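Local coordinates for protein Apc35852 (Geobacillus stearothermophilus, PDB 1U9C) that is of unknown function but belongs to the DJ-1/PfpI family, whose members include chaperones and cysteine-dependent enzymes of the class I glutaminase-like clan, at residues 134-139 against 174-179; 145-150 against 198-203; 45-50 against 73-78; 34-39 against 66-71. All coordinates share one frame; numbering follows the deposited sequence.

Contact 1. Residues 134-139 against 174-179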
loop_
_atom_site.group_PDB
_atom_site.type_symbol
_atom_site.label_atom_id
_atom_site.label_comp_id
_atom_site.label_asym_id
_atom_site.label_seq_id
_atom_site.Cartn_x
_atom_site.Cartn_y
_atom_site.Cartn_z
ATOM N N GLY A 134 2.925 4.027 4.800
ATOM C CA GLY A 134 4.327 3.608 4.692
ATOM C C GLY A 134 5.198 4.756 4.206
ATOM O O GLY A 134 6.384 4.762 4.458
ATOM N N LEU A 135 4.587 5.735 3.538
ATOM C CA LEU A 135 5.342 6.871 2.975
ATOM C C LEU A 135 5.518 8.043 3.940
ATOM O O LEU A 135 6.299 8.973 3.647
ATOM C CB LEU A 135 4.622 7.392 1.748
ATOM C CG LEU A 135 4.698 6.489 0.532
ATOM C CD1 LEU A 135 3.569 6.794 -0.452
ATOM C CD2 LEU A 135 6.096 6.698 -0.131
ATOM N N VAL A 136 4.800 8.060 5.066
ATOM C CA VAL A 136 4.698 9.308 5.845
ATOM C C VAL A 136 6.064 9.789 6.351
ATOM O O VAL A 136 6.326 11.008 6.370
ATOM C CB VAL A 136 3.640 9.148 6.980
ATOM C CG1 VAL A 136 3.827 10.150 8.091
ATOM C CG2 VAL A 136 2.253 9.263 6.335
ATOM N N ASN A 137 6.927 8.856 6.758
ATOM C CA ASN A 137 8.255 9.146 7.299
ATOM C C ASN A 137 9.390 8.542 6.446
ATOM O O ASN A 137 10.515 8.391 6.938
ATOM C CB ASN A 137 8.346 8.626 8.723
ATOM C CG ASN A 137 7.259 9.198 9.618
ATOM O OD1 ASN A 137 7.063 10.414 9.657
ATOM N ND2 ASN A 137 6.613 8.349 10.421
ATOM N N ALA A 138 9.104 8.298 5.166
ATOM C CA ALA A 138 10.079 7.784 4.194
ATOM C C ALA A 138 10.674 8.954 3.389
ATOM O O ALA A 138 9.982 9.938 3.111
ATOM C CB ALA A 138 9.454 6.804 3.245
ATOM N N THR A 139 11.968 8.866 3.106
ATOM C CA THR A 139 12.709 10.001 2.527
ATOM C C THR A 139 13.731 9.503 1.561
ATOM O O THR A 139 14.125 8.347 1.566
ATOM C CB THR A 139 13.474 10.831 3.595
ATOM O OG1 THR A 139 14.499 10.026 4.193
ATOM C CG2 THR A 139 12.605 11.307 4.795
ATOM N N GLU A 174 -4.261 11.597 5.400
ATOM C CA GLU A 174 -4.329 12.692 4.414
ATOM C C GLU A 174 -3.654 13.958 4.973
ATOM O O GLU A 174 -2.815 14.618 4.336
ATOM C CB GLU A 174 -5.798 12.996 4.038
ATOM C CG GLU A 174 -6.019 14.351 3.346
ATOM C CD GLU A 174 -7.490 14.683 3.058
ATOM O OE1 GLU A 174 -8.435 13.905 3.364
ATOM O OE2 GLU A 174 -7.727 15.796 2.503
ATOM N N SER A 175 -4.028 14.295 6.206
ATOM C CA SER A 175 -3.489 15.470 6.865
ATOM C C SER A 175 -1.982 15.414 6.948
ATOM O O SER A 175 -1.279 16.401 6.719
ATOM C CB SER A 175 -4.046 15.539 8.288
ATOM O OG SER A 175 -5.403 15.933 8.222
ATOM N N THR A 176 -1.491 14.228 7.293
ATOM C CA THR A 176 -0.071 14.059 7.492
ATOM C C THR A 176 0.696 14.098 6.165
ATOM O O THR A 176 1.790 14.673 6.060
ATOM C CB THR A 176 0.188 12.826 8.402
ATOM O OG1 THR A 176 -0.460 13.057 9.664
ATOM C CG2 THR A 176 1.643 12.714 8.813
ATOM N N LEU A 177 0.133 13.463 5.130
ATOM C CA LEU A 177 0.749 13.542 3.816
ATOM C C LEU A 177 0.846 14.977 3.313
ATOM O O LEU A 177 1.866 15.392 2.768
ATOM C CB LEU A 177 -0.041 12.724 2.797
ATOM C CG LEU A 177 0.037 11.224 2.939
ATOM C CD1 LEU A 177 -1.065 10.591 2.123
ATOM C CD2 LEU A 177 1.418 10.704 2.593
ATOM N N ARG A 178 -0.210 15.754 3.503
ATOM C CA ARG A 178 -0.132 17.178 3.160
ATOM C C ARG A 178 0.908 17.945 3.994
ATOM O O ARG A 178 1.683 18.730 3.470
ATOM C CB ARG A 178 -1.499 17.834 3.248
ATOM C CG ARG A 178 -1.460 19.292 2.954
ATOM C CD ARG A 178 -2.791 20.002 3.121
ATOM N NE ARG A 178 -3.852 19.298 2.400
ATOM C CZ ARG A 178 -4.740 18.481 2.946
ATOM N NH1 ARG A 178 -5.645 17.918 2.176
ATOM N NH2 ARG A 178 -4.742 18.226 4.261
ATOM N N LEU A 179 0.947 17.666 5.282
ATOM C CA LEU A 179 1.923 18.256 6.172
ATOM C C LEU A 179 3.350 17.933 5.748
ATOM O O LEU A 179 4.235 18.781 5.904
ATOM C CB LEU A 179 1.659 17.758 7.605
ATOM C CG LEU A 179 2.360 18.376 8.788
ATOM C CD1 LEU A 179 2.095 19.853 8.789
ATOM C CD2 LEU A 179 1.851 17.737 10.092
#
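V136 sends one methyl to T176 and the other to L177, so a single branched side chain meets two successive residues of helix 173-179. It crosses each of them at about a right angle. CG1 of V136 lies 3.4 Å from CG2 of T176, tighter than usual van der Waals contact between carbons, whereas CG2 of V136 reaches CD2 of L177 at a looser 4.1 Å. T176 turns its methyl, not its hydroxyl, to the valine: with chi1 at -60°, CG2 stands opposite the backbone N and OG1 is turned back toward the start of the helix, where it hydrogen-bonds to O of L172. L177 starts off to one side of the loop, and its CD2 branch brings the end of the side chain in.

The loop 134-139 lies a few residues beyond C129, found here as a sulfinic acid, and makes a type I turn from L135 to A138. The N137 amide adds two links to the rest of the chain: OD1 to R180 and ND2 to O of P106. On another side of the helix, NH1 of R178 bridges to OE2 of E174 at 3.0 Å, with the acceptor nearly in the guanidinium plane.

All three touching residues are buried and meet through methyl carbons alone. Dispersion and close fit therefore join helix to loop here, and the T176 hydroxyl is already taken up by O of L172, just ahead of the helix.

Contact 2. Residues 145-150 against 198-203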
loop_
_atom_site.group_PDB
_atom_site.type_symbol
_atom_site.label_atom_id
_atom_site.label_comp_id
_atom_site.label_asym_id
_atom_site.label_seq_id
_atom_site.Cartn_x
_atom_site.Cartn_y
_atom_site.Cartn_z
ATOM N N PRO A 145 11.299 14.350 2.059
ATOM C CA PRO A 145 10.205 13.378 2.013
ATOM C C PRO A 145 9.916 12.923 0.593
ATOM O O PRO A 145 9.867 13.749 -0.343
ATOM C CB PRO A 145 9.011 14.157 2.554
ATOM C CG PRO A 145 9.595 15.086 3.469
ATOM C CD PRO A 145 10.854 15.590 2.714
ATOM N N ILE A 146 9.746 11.615 0.417
ATOM C CA ILE A 146 9.408 11.077 -0.897
ATOM C C ILE A 146 8.159 11.745 -1.503
ATOM O O ILE A 146 8.131 11.980 -2.714
ATOM C CB ILE A 146 9.252 9.536 -0.852
ATOM C CG1 ILE A 146 10.614 8.868 -0.559
ATOM C CG2 ILE A 146 8.646 9.050 -2.147
ATOM C CD1 ILE A 146 10.550 7.455 -0.107
ATOM N N VAL A 147 7.153 12.060 -0.681
ATOM C CA VAL A 147 5.920 12.697 -1.187
ATOM C C VAL A 147 5.961 14.215 -1.389
ATOM O O VAL A 147 4.972 14.804 -1.825
ATOM C CB VAL A 147 4.695 12.373 -0.312
ATOM C CG1 VAL A 147 4.537 10.884 -0.209
ATOM C CG2 VAL A 147 4.806 12.972 1.090
ATOM N N LYS A 148 7.059 14.855 -1.011
ATOM C CA LYS A 148 7.148 16.298 -1.145
ATOM C C LYS A 148 7.008 16.766 -2.584
ATOM O O LYS A 148 7.765 16.345 -3.452
ATOM C CB LYS A 148 8.458 16.826 -0.524
ATOM C CG LYS A 148 8.729 18.300 -0.763
ATOM C CD LYS A 148 9.844 18.839 0.121
ATOM C CE LYS A 148 10.136 20.327 -0.173
ATOM N NZ LYS A 148 10.903 21.028 0.907
ATOM N N GLY A 149 6.027 17.641 -2.826
ATOM C CA GLY A 149 5.776 18.189 -4.167
ATOM C C GLY A 149 5.099 17.239 -5.133
ATOM O O GLY A 149 4.937 17.547 -6.313
ATOM N N LYS A 150 4.681 16.095 -4.618
ATOM C CA LYS A 150 4.059 15.068 -5.455
ATOM C C LYS A 150 2.542 15.047 -5.287
ATOM O O LYS A 150 2.043 15.287 -4.181
ATOM C CB LYS A 150 4.591 13.687 -5.077
ATOM C CG LYS A 150 6.089 13.475 -5.267
ATOM C CD LYS A 150 6.503 13.587 -6.718
ATOM C CE LYS A 150 6.122 12.338 -7.503
ATOM N NZ LYS A 150 7.157 11.282 -7.356
ATOM N N GLY A 198 4.325 10.644 -12.061
ATOM C CA GLY A 198 5.599 10.027 -12.398
ATOM C C GLY A 198 5.624 8.612 -11.930
ATOM O O GLY A 198 4.734 7.823 -12.276
ATOM N N ASN A 199 6.585 8.326 -11.067
ATOM C CA ASN A 199 6.828 7.017 -10.460
ATOM C C ASN A 199 6.007 6.689 -9.220
ATOM O O ASN A 199 6.152 5.568 -8.683
ATOM C CB ASN A 199 8.284 6.871 -10.072
ATOM C CG ASN A 199 9.223 6.992 -11.242
ATOM O OD1 ASN A 199 8.870 6.657 -12.372
ATOM N ND2 ASN A 199 10.413 7.473 -10.972
ATOM N N LEU A 200 5.227 7.623 -8.708
ATOM C CA LEU A 200 4.468 7.427 -7.488
ATOM C C LEU A 200 2.996 7.339 -7.845
ATOM O O LEU A 200 2.402 8.285 -8.406
ATOM C CB LEU A 200 4.710 8.623 -6.558
ATOM C CG LEU A 200 4.060 8.605 -5.216
ATOM C CD1 LEU A 200 4.516 7.405 -4.436
ATOM C CD2 LEU A 200 4.420 9.877 -4.426
ATOM N N ILE A 201 2.401 6.203 -7.499
ATOM C CA ILE A 201 1.019 5.919 -7.856
ATOM C C ILE A 201 0.240 5.606 -6.572
ATOM O O ILE A 201 0.696 4.801 -5.767
ATOM C CB ILE A 201 1.041 4.694 -8.786
ATOM C CG1 ILE A 201 1.680 5.074 -10.122
ATOM C CG2 ILE A 201 -0.364 4.156 -9.016
ATOM C CD1 ILE A 201 2.044 3.926 -10.997
ATOM N N THR A 202 -0.899 6.217 -6.375
ATOM C CA THR A 202 -1.680 6.041 -5.169
ATOM C C THR A 202 -3.128 5.930 -5.500
ATOM O O THR A 202 -3.624 6.505 -6.491
ATOM C CB THR A 202 -1.435 7.185 -4.167
ATOM O OG1 THR A 202 -1.517 8.475 -4.779
ATOM C CG2 THR A 202 -0.053 7.104 -3.568
ATOM N N GLY A 203 -3.858 5.249 -4.616
ATOM C CA GLY A 203 -5.298 5.012 -4.758
ATOM C C GLY A 203 -5.979 5.346 -3.440
ATOM O O GLY A 203 -5.401 5.216 -2.371
HETATM O O HOH W 1 8.423 10.228 -9.539
#
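K150 runs obliquely across L200, and its chain can be traced atom by atom. CB begins 3.9 Å from CD2 of L200, and CG follows at 4.1 Å from the same methyl. Successive bends at chi2, chi3 and chi4 (-63°, -76° and -84°) then curl the chain instead of letting it extend. Past CD, the CE carbon comes to 4.1 Å from CB of L200, and the ammonium NZ ends up 3.7 Å from that CB. The leucine belongs to strand 200-203 of the large mixed sheet, which runs parallel to 124-127 on one side and antiparallel to 194-197 on the other. K150 leads into strand 151-152, which pairs with 183-184 in a separate small sheet, so the contact ties the two sheets together. At its tip, NZ donates to a water 2.7 Å away. The same water accepts from the backbone N of N199 at 3.1 Å, bridging lysine and strand entrance. D197 also touches the K150 side chain. From the same loop, V147 adds a looser apolar contact, its CG1 standing 4.3 Å from CD2 of L200. V147 and K150 are the ends of a type II turn, closed by the bond from N of K150 to O of V147.

Contact 3. Residues 45-50 against 73-78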
loop_
_atom_site.group_PDB
_atom_site.type_symbol
_atom_site.label_atom_id
_atom_site.label_comp_id
_atom_site.label_asym_id
_atom_site.label_seq_id
_atom_site.Cartn_x
_atom_site.Cartn_y
_atom_site.Cartn_z
ATOM N N VAL A 45 5.845 -11.984 -8.582
ATOM C CA VAL A 45 5.395 -11.232 -7.405
ATOM C C VAL A 45 5.919 -11.864 -6.126
ATOM O O VAL A 45 5.729 -13.046 -5.885
ATOM C CB VAL A 45 3.861 -11.196 -7.343
ATOM C CG1 VAL A 45 3.435 -10.366 -6.222
ATOM C CG2 VAL A 45 3.270 -10.683 -8.662
ATOM N N LYS A 46 6.596 -11.084 -5.314
ATOM C CA LYS A 46 7.032 -11.499 -3.983
ATOM C C LYS A 46 6.069 -10.924 -2.983
ATOM O O LYS A 46 5.807 -9.705 -2.941
ATOM C CB LYS A 46 8.433 -10.995 -3.620
ATOM C CG LYS A 46 8.851 -11.474 -2.221
ATOM C CD LYS A 46 10.291 -11.281 -1.885
ATOM C CE LYS A 46 10.611 -11.791 -0.527
ATOM N NZ LYS A 46 12.098 -11.754 -0.276
ATOM N N VAL A 47 5.472 -11.781 -2.184
ATOM C CA VAL A 47 4.513 -11.408 -1.153
ATOM C C VAL A 47 5.143 -11.350 0.216
ATOM O O VAL A 47 5.548 -12.366 0.727
ATOM C CB VAL A 47 3.302 -12.387 -1.146
ATOM C CG1 VAL A 47 2.277 -11.935 -0.147
ATOM C CG2 VAL A 47 2.655 -12.492 -2.537
ATOM N N ALA A 48 5.318 -10.156 0.737
ATOM C CA ALA A 48 5.918 -9.915 2.022
ATOM C C ALA A 48 4.958 -9.244 2.992
ATOM O O ALA A 48 3.983 -8.590 2.610
ATOM C CB ALA A 48 7.202 -9.093 1.889
ATOM N N SER A 49 5.268 -9.400 4.255
ATOM C CA SER A 49 4.616 -8.623 5.312
ATOM C C SER A 49 5.678 -8.147 6.273
ATOM O O SER A 49 6.828 -8.566 6.253
ATOM C CB SER A 49 3.483 -9.393 5.962
ATOM O OG SER A 49 4.010 -10.513 6.702
ATOM N N ILE A 50 5.296 -7.245 7.169
ATOM C CA ILE A 50 6.240 -6.758 8.161
ATOM C C ILE A 50 6.829 -7.937 8.954
ATOM O O ILE A 50 8.062 -7.988 9.211
ATOM C CB ILE A 50 5.522 -5.729 9.047
ATOM C CG1 ILE A 50 5.063 -4.503 8.278
ATOM C CG2 ILE A 50 6.427 -5.387 10.275
ATOM C CD1 ILE A 50 6.127 -3.736 7.544
ATOM N N GLU A 73 -5.405 -15.407 -1.496
ATOM C CA GLU A 73 -5.695 -15.707 -0.133
ATOM C C GLU A 73 -4.723 -16.664 0.444
ATOM O O GLU A 73 -4.285 -16.555 1.616
ATOM C CB GLU A 73 -7.115 -16.241 0.028
ATOM C CG GLU A 73 -8.180 -15.185 -0.238
ATOM C CD GLU A 73 -9.521 -15.727 -0.705
ATOM O OE1 GLU A 73 -9.683 -16.945 -0.885
ATOM O OE2 GLU A 73 -10.360 -14.853 -0.977
ATOM N N ALA A 74 -4.374 -17.686 -0.336
ATOM C CA ALA A 74 -3.391 -18.641 0.099
ATOM C C ALA A 74 -2.022 -18.081 0.264
ATOM O O ALA A 74 -1.316 -18.441 1.237
ATOM C CB ALA A 74 -3.412 -19.859 -0.889
ATOM N N ALA A 75 -1.589 -17.192 -0.623
ATOM C CA ALA A 75 -0.309 -16.547 -0.485
ATOM C C ALA A 75 -0.150 -15.817 0.838
ATOM O O ALA A 75 0.940 -15.769 1.400
ATOM C CB ALA A 75 -0.079 -15.619 -1.653
ATOM N N LEU A 76 -1.242 -15.236 1.303
ATOM C CA LEU A 76 -1.193 -14.463 2.540
ATOM C C LEU A 76 -1.026 -15.312 3.758
ATOM O O LEU A 76 -0.744 -14.774 4.838
ATOM C CB LEU A 76 -2.488 -13.680 2.675
ATOM C CG LEU A 76 -2.635 -12.545 1.701
ATOM C CD1 LEU A 76 -4.050 -12.004 1.748
ATOM C CD2 LEU A 76 -1.600 -11.427 1.983
ATOM N N LYS A 77 -1.176 -16.624 3.652
ATOM C CA LYS A 77 -1.001 -17.497 4.818
ATOM C C LYS A 77 0.478 -17.783 5.119
ATOM O O LYS A 77 0.786 -18.278 6.217
ATOM C CB LYS A 77 -1.794 -18.835 4.642
ATOM C CG LYS A 77 -3.259 -18.622 4.436
ATOM C CD LYS A 77 -4.099 -19.853 4.771
ATOM C CE LYS A 77 -5.499 -19.678 4.265
ATOM N NZ LYS A 77 -6.206 -18.483 4.743
ATOM N N HIS A 78 1.389 -17.484 4.200
ATOM C CA HIS A 78 2.805 -17.813 4.347
ATOM C C HIS A 78 3.681 -16.782 3.675
ATOM O O HIS A 78 4.494 -17.048 2.811
ATOM C CB HIS A 78 3.105 -19.252 3.829
ATOM C CG HIS A 78 2.557 -19.532 2.473
ATOM N ND1 HIS A 78 1.417 -20.287 2.267
ATOM C CD2 HIS A 78 2.957 -19.104 1.254
ATOM C CE1 HIS A 78 1.152 -20.305 0.968
ATOM N NE2 HIS A 78 2.073 -19.625 0.329
#
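With chi1 of V47 at -176°, CG1 stands opposite the backbone N and CG2 beside it, and the two methyls fork toward A75 and L76. CG2 meets CB of A75 at 4.2 Å. CG1 faces the CD2 branch of L76, 4.5 Å away. L76 leaves its backbone pointing away from the strand, but chi1 of -71° and chi2 of 169° bring CD2 round, so that the end of the side chain comes nearer than its root. A75 needs no such adjustment: its CB points toward the strand, and the short methyl leaves room for the two backbones to come close, with the CA atoms of V47 and A75 7.1 Å apart.

These elements belong to a beta-alpha-beta unit in which strand 44-49 is followed by helix 70-75 and then strand 80-81, laid parallel beside the first at the edge of the main sheet. V47 serves both connections, since its backbone bonds to A80 while its side chain meets the helix. A48, the next residue along, points away from the helix. F31 and Y35 of helix 28-40 also touch V47, and F31 reaches L76 as well, so the valine sits among residues from two helices.

A type I turn runs from A75 to H78; its closing bond, from N of H78 to O of A75, is weak. That same carbonyl oxygen stands over one face of the H78 ring, offset toward its rim. Beyond the valine, the hydroxyl of S49 is hydrogen-bonded to T79 and to the amide of N14.

Contact 4. Residues 34-39 against 66-71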
loop_
_atom_site.group_PDB
_atom_site.type_symbol
_atom_site.label_atom_id
_atom_site.label_comp_id
_atom_site.label_asym_id
_atom_site.label_seq_id
_atom_site.Cartn_x
_atom_site.Cartn_y
_atom_site.Cartn_z
ATOM N N PRO A 34 -4.951 -6.422 -6.920
ATOM C CA PRO A 34 -3.644 -6.179 -7.518
ATOM C C PRO A 34 -2.824 -7.444 -7.762
ATOM O O PRO A 34 -2.176 -7.555 -8.816
ATOM C CB PRO A 34 -2.995 -5.178 -6.544
ATOM C CG PRO A 34 -4.185 -4.464 -5.976
ATOM C CD PRO A 34 -5.168 -5.569 -5.743
ATOM N N TYR A 35 -2.798 -8.333 -6.789
ATOM C CA TYR A 35 -2.026 -9.583 -6.936
ATOM C C TYR A 35 -2.502 -10.313 -8.212
ATOM O O TYR A 35 -1.653 -10.720 -9.024
ATOM C CB TYR A 35 -2.261 -10.456 -5.694
ATOM C CG TYR A 35 -1.531 -11.805 -5.706
ATOM C CD1 TYR A 35 -0.246 -11.880 -5.314
ATOM C CD2 TYR A 35 -2.164 -12.956 -6.096
ATOM C CE1 TYR A 35 0.427 -13.086 -5.307
ATOM C CE2 TYR A 35 -1.466 -14.183 -6.067
ATOM C CZ TYR A 35 -0.199 -14.194 -5.652
ATOM O OH TYR A 35 0.492 -15.417 -5.628
ATOM N N LEU A 36 -3.795 -10.432 -8.394
ATOM C CA LEU A 36 -4.327 -11.152 -9.558
ATOM C C LEU A 36 -3.950 -10.397 -10.842
ATOM O O LEU A 36 -3.567 -11.029 -11.851
ATOM C CB LEU A 36 -5.866 -11.289 -9.449
ATOM C CG LEU A 36 -6.653 -11.920 -10.598
ATOM C CD1 LEU A 36 -6.206 -13.355 -10.744
ATOM C CD2 LEU A 36 -8.159 -11.838 -10.437
ATOM N N VAL A 37 -4.088 -9.063 -10.898
ATOM C CA VAL A 37 -3.666 -8.272 -12.049
ATOM C C VAL A 37 -2.217 -8.552 -12.395
ATOM O O VAL A 37 -1.866 -8.817 -13.577
ATOM C CB VAL A 37 -3.901 -6.730 -11.806
ATOM C CG1 VAL A 37 -3.164 -5.845 -12.865
ATOM C CG2 VAL A 37 -5.393 -6.382 -11.769
ATOM N N PHE A 38 -1.333 -8.501 -11.390
ATOM C CA PHE A 38 0.086 -8.724 -11.652
ATOM C C PHE A 38 0.397 -10.158 -12.096
ATOM O O PHE A 38 1.191 -10.373 -13.015
ATOM C CB PHE A 38 0.913 -8.333 -10.413
ATOM C CG PHE A 38 0.765 -6.892 -9.990
ATOM C CD1 PHE A 38 0.565 -5.864 -10.888
ATOM C CD2 PHE A 38 0.830 -6.571 -8.646
ATOM C CE1 PHE A 38 0.429 -4.569 -10.479
ATOM C CE2 PHE A 38 0.692 -5.268 -8.250
ATOM C CZ PHE A 38 0.495 -4.273 -9.169
ATOM N N GLN A 39 -0.237 -11.130 -11.456
ATOM C CA GLN A 39 -0.076 -12.524 -11.901
ATOM C C GLN A 39 -0.556 -12.685 -13.347
ATOM O O GLN A 39 0.154 -13.378 -14.129
ATOM C CB GLN A 39 -0.851 -13.457 -10.953
ATOM C CG GLN A 39 -0.232 -13.586 -9.614
ATOM C CD GLN A 39 1.098 -14.262 -9.674
ATOM O OE1 GLN A 39 2.118 -13.736 -9.238
ATOM N NE2 GLN A 39 1.111 -15.409 -10.314
ATOM N N ASP A 66 -14.098 -12.860 -3.823
ATOM C CA ASP A 66 -14.278 -13.240 -5.225
ATOM C C ASP A 66 -13.667 -14.636 -5.366
ATOM O O ASP A 66 -12.534 -14.896 -4.823
ATOM C CB ASP A 66 -13.597 -12.194 -6.114
ATOM C CG ASP A 66 -13.900 -12.254 -7.570
ATOM O OD1 ASP A 66 -13.990 -13.336 -8.181
ATOM O OD2 ASP A 66 -13.974 -11.185 -8.256
ATOM N N PRO A 67 -14.317 -15.518 -6.099
ATOM C CA PRO A 67 -13.700 -16.804 -6.407
ATOM C C PRO A 67 -12.343 -16.736 -7.057
ATOM O O PRO A 67 -11.495 -17.561 -6.785
ATOM C CB PRO A 67 -14.696 -17.424 -7.339
ATOM C CG PRO A 67 -16.023 -16.793 -6.931
ATOM C CD PRO A 67 -15.718 -15.424 -6.544
ATOM N N SER A 68 -12.055 -15.662 -7.756
ATOM C CA SER A 68 -10.769 -15.486 -8.388
ATOM C C SER A 68 -9.648 -15.297 -7.391
ATOM O O SER A 68 -8.473 -15.382 -7.772
ATOM C CB SER A 68 -10.828 -14.321 -9.389
ATOM O OG SER A 68 -11.000 -13.116 -8.681
ATOM N N TRP A 69 -9.921 -14.922 -6.148
ATOM C CA TRP A 69 -8.909 -14.623 -5.127
ATOM C C TRP A 69 -8.278 -15.805 -4.385
ATOM O O TRP A 69 -7.466 -15.626 -3.474
ATOM C CB TRP A 69 -9.506 -13.683 -4.058
ATOM C CG TRP A 69 -10.045 -12.419 -4.601
ATOM C CD1 TRP A 69 -9.941 -11.928 -5.852
ATOM C CD2 TRP A 69 -10.707 -11.429 -3.822
ATOM N NE1 TRP A 69 -10.550 -10.690 -5.933
ATOM C CE2 TRP A 69 -11.033 -10.385 -4.694
ATOM C CE3 TRP A 69 -11.104 -11.349 -2.484
ATOM C CZ2 TRP A 69 -11.758 -9.248 -4.248
ATOM C CZ3 TRP A 69 -11.773 -10.181 -2.068
ATOM C CH2 TRP A 69 -12.072 -9.202 -2.954
ATOM N N ALA A 70 -8.612 -17.018 -4.806
ATOM C CA ALA A 70 -8.165 -18.207 -4.090
ATOM C C ALA A 70 -6.627 -18.222 -3.905
ATOM O O ALA A 70 -6.128 -18.463 -2.814
ATOM C CB ALA A 70 -8.568 -19.450 -4.817
ATOM N N GLU A 71 -5.882 -17.990 -4.974
ATOM C CA GLU A 71 -4.439 -18.038 -4.858
ATOM C C GLU A 71 -3.877 -16.877 -4.028
ATOM O O GLU A 71 -2.911 -17.001 -3.276
ATOM C CB GLU A 71 -3.805 -18.038 -6.248
ATOM C CG GLU A 71 -4.006 -19.351 -6.965
ATOM C CD GLU A 71 -3.838 -19.158 -8.446
ATOM O OE1 GLU A 71 -4.806 -18.714 -9.165
ATOM O OE2 GLU A 71 -2.714 -19.438 -8.867
#
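The Y35 ring is approached obliquely from the other segment by the main-chain C of E71, 4.2 Å from its CE2. Over one face the ring carries CG of Q39, from the next turn of its own helix, 3.8 Å above the plane and offset toward the rim. F31 meets the same ring with planes inclined by about 25°. In 66-71 the W69 ring has CB of D66 over one face, 3.3 Å above the plane and again near the rim.

The next residue, L36, makes the closer contact. With CG opposite the backbone N (chi1 176°), its CD2 reaches OG of S68 at 3.6 Å and CB of S68 at 3.8 Å. The serine is fixed by an Asx turn: its backbone N donates to OD1 of D66 almost straight, at 173°, meeting the carboxylate from above its plane. The turn overlaps a 3-10 segment, 67-69, whose last residue, W69, is the N-cap of helix 70-75.

The contact lies at the surface, where the start of helix 70-75 rests against helix 28-40. W69 packs on L28, E29, A32 and V33 of that helix. Inward, Y35 and F38 lie on strand 44-49, while V37 and F38 touch helix 209-221.

How the contacts relate
Along the chain the contacts form two interleaved pairs: the segments of contacts 4 and 3 come first in turn, and those of contacts 1 and 2 follow. Contacts 3 and 4, with centres about 12 Å apart, share helix 70-75, and V45 of contact 3 packs on F38 and Q39 of contact 4. Contacts 1 and 2, centres about 10 Å apart, meet through L135 with I146 and V147 and a probable hydrogen bond between A138 and I146. The two groups lie on opposite sides of the chain's centre, with contact centres about 25 to 29 Å apart. Contacts 2 and 3 both reach the main sheet, each on the strand next to an outermost one, so it links both regions.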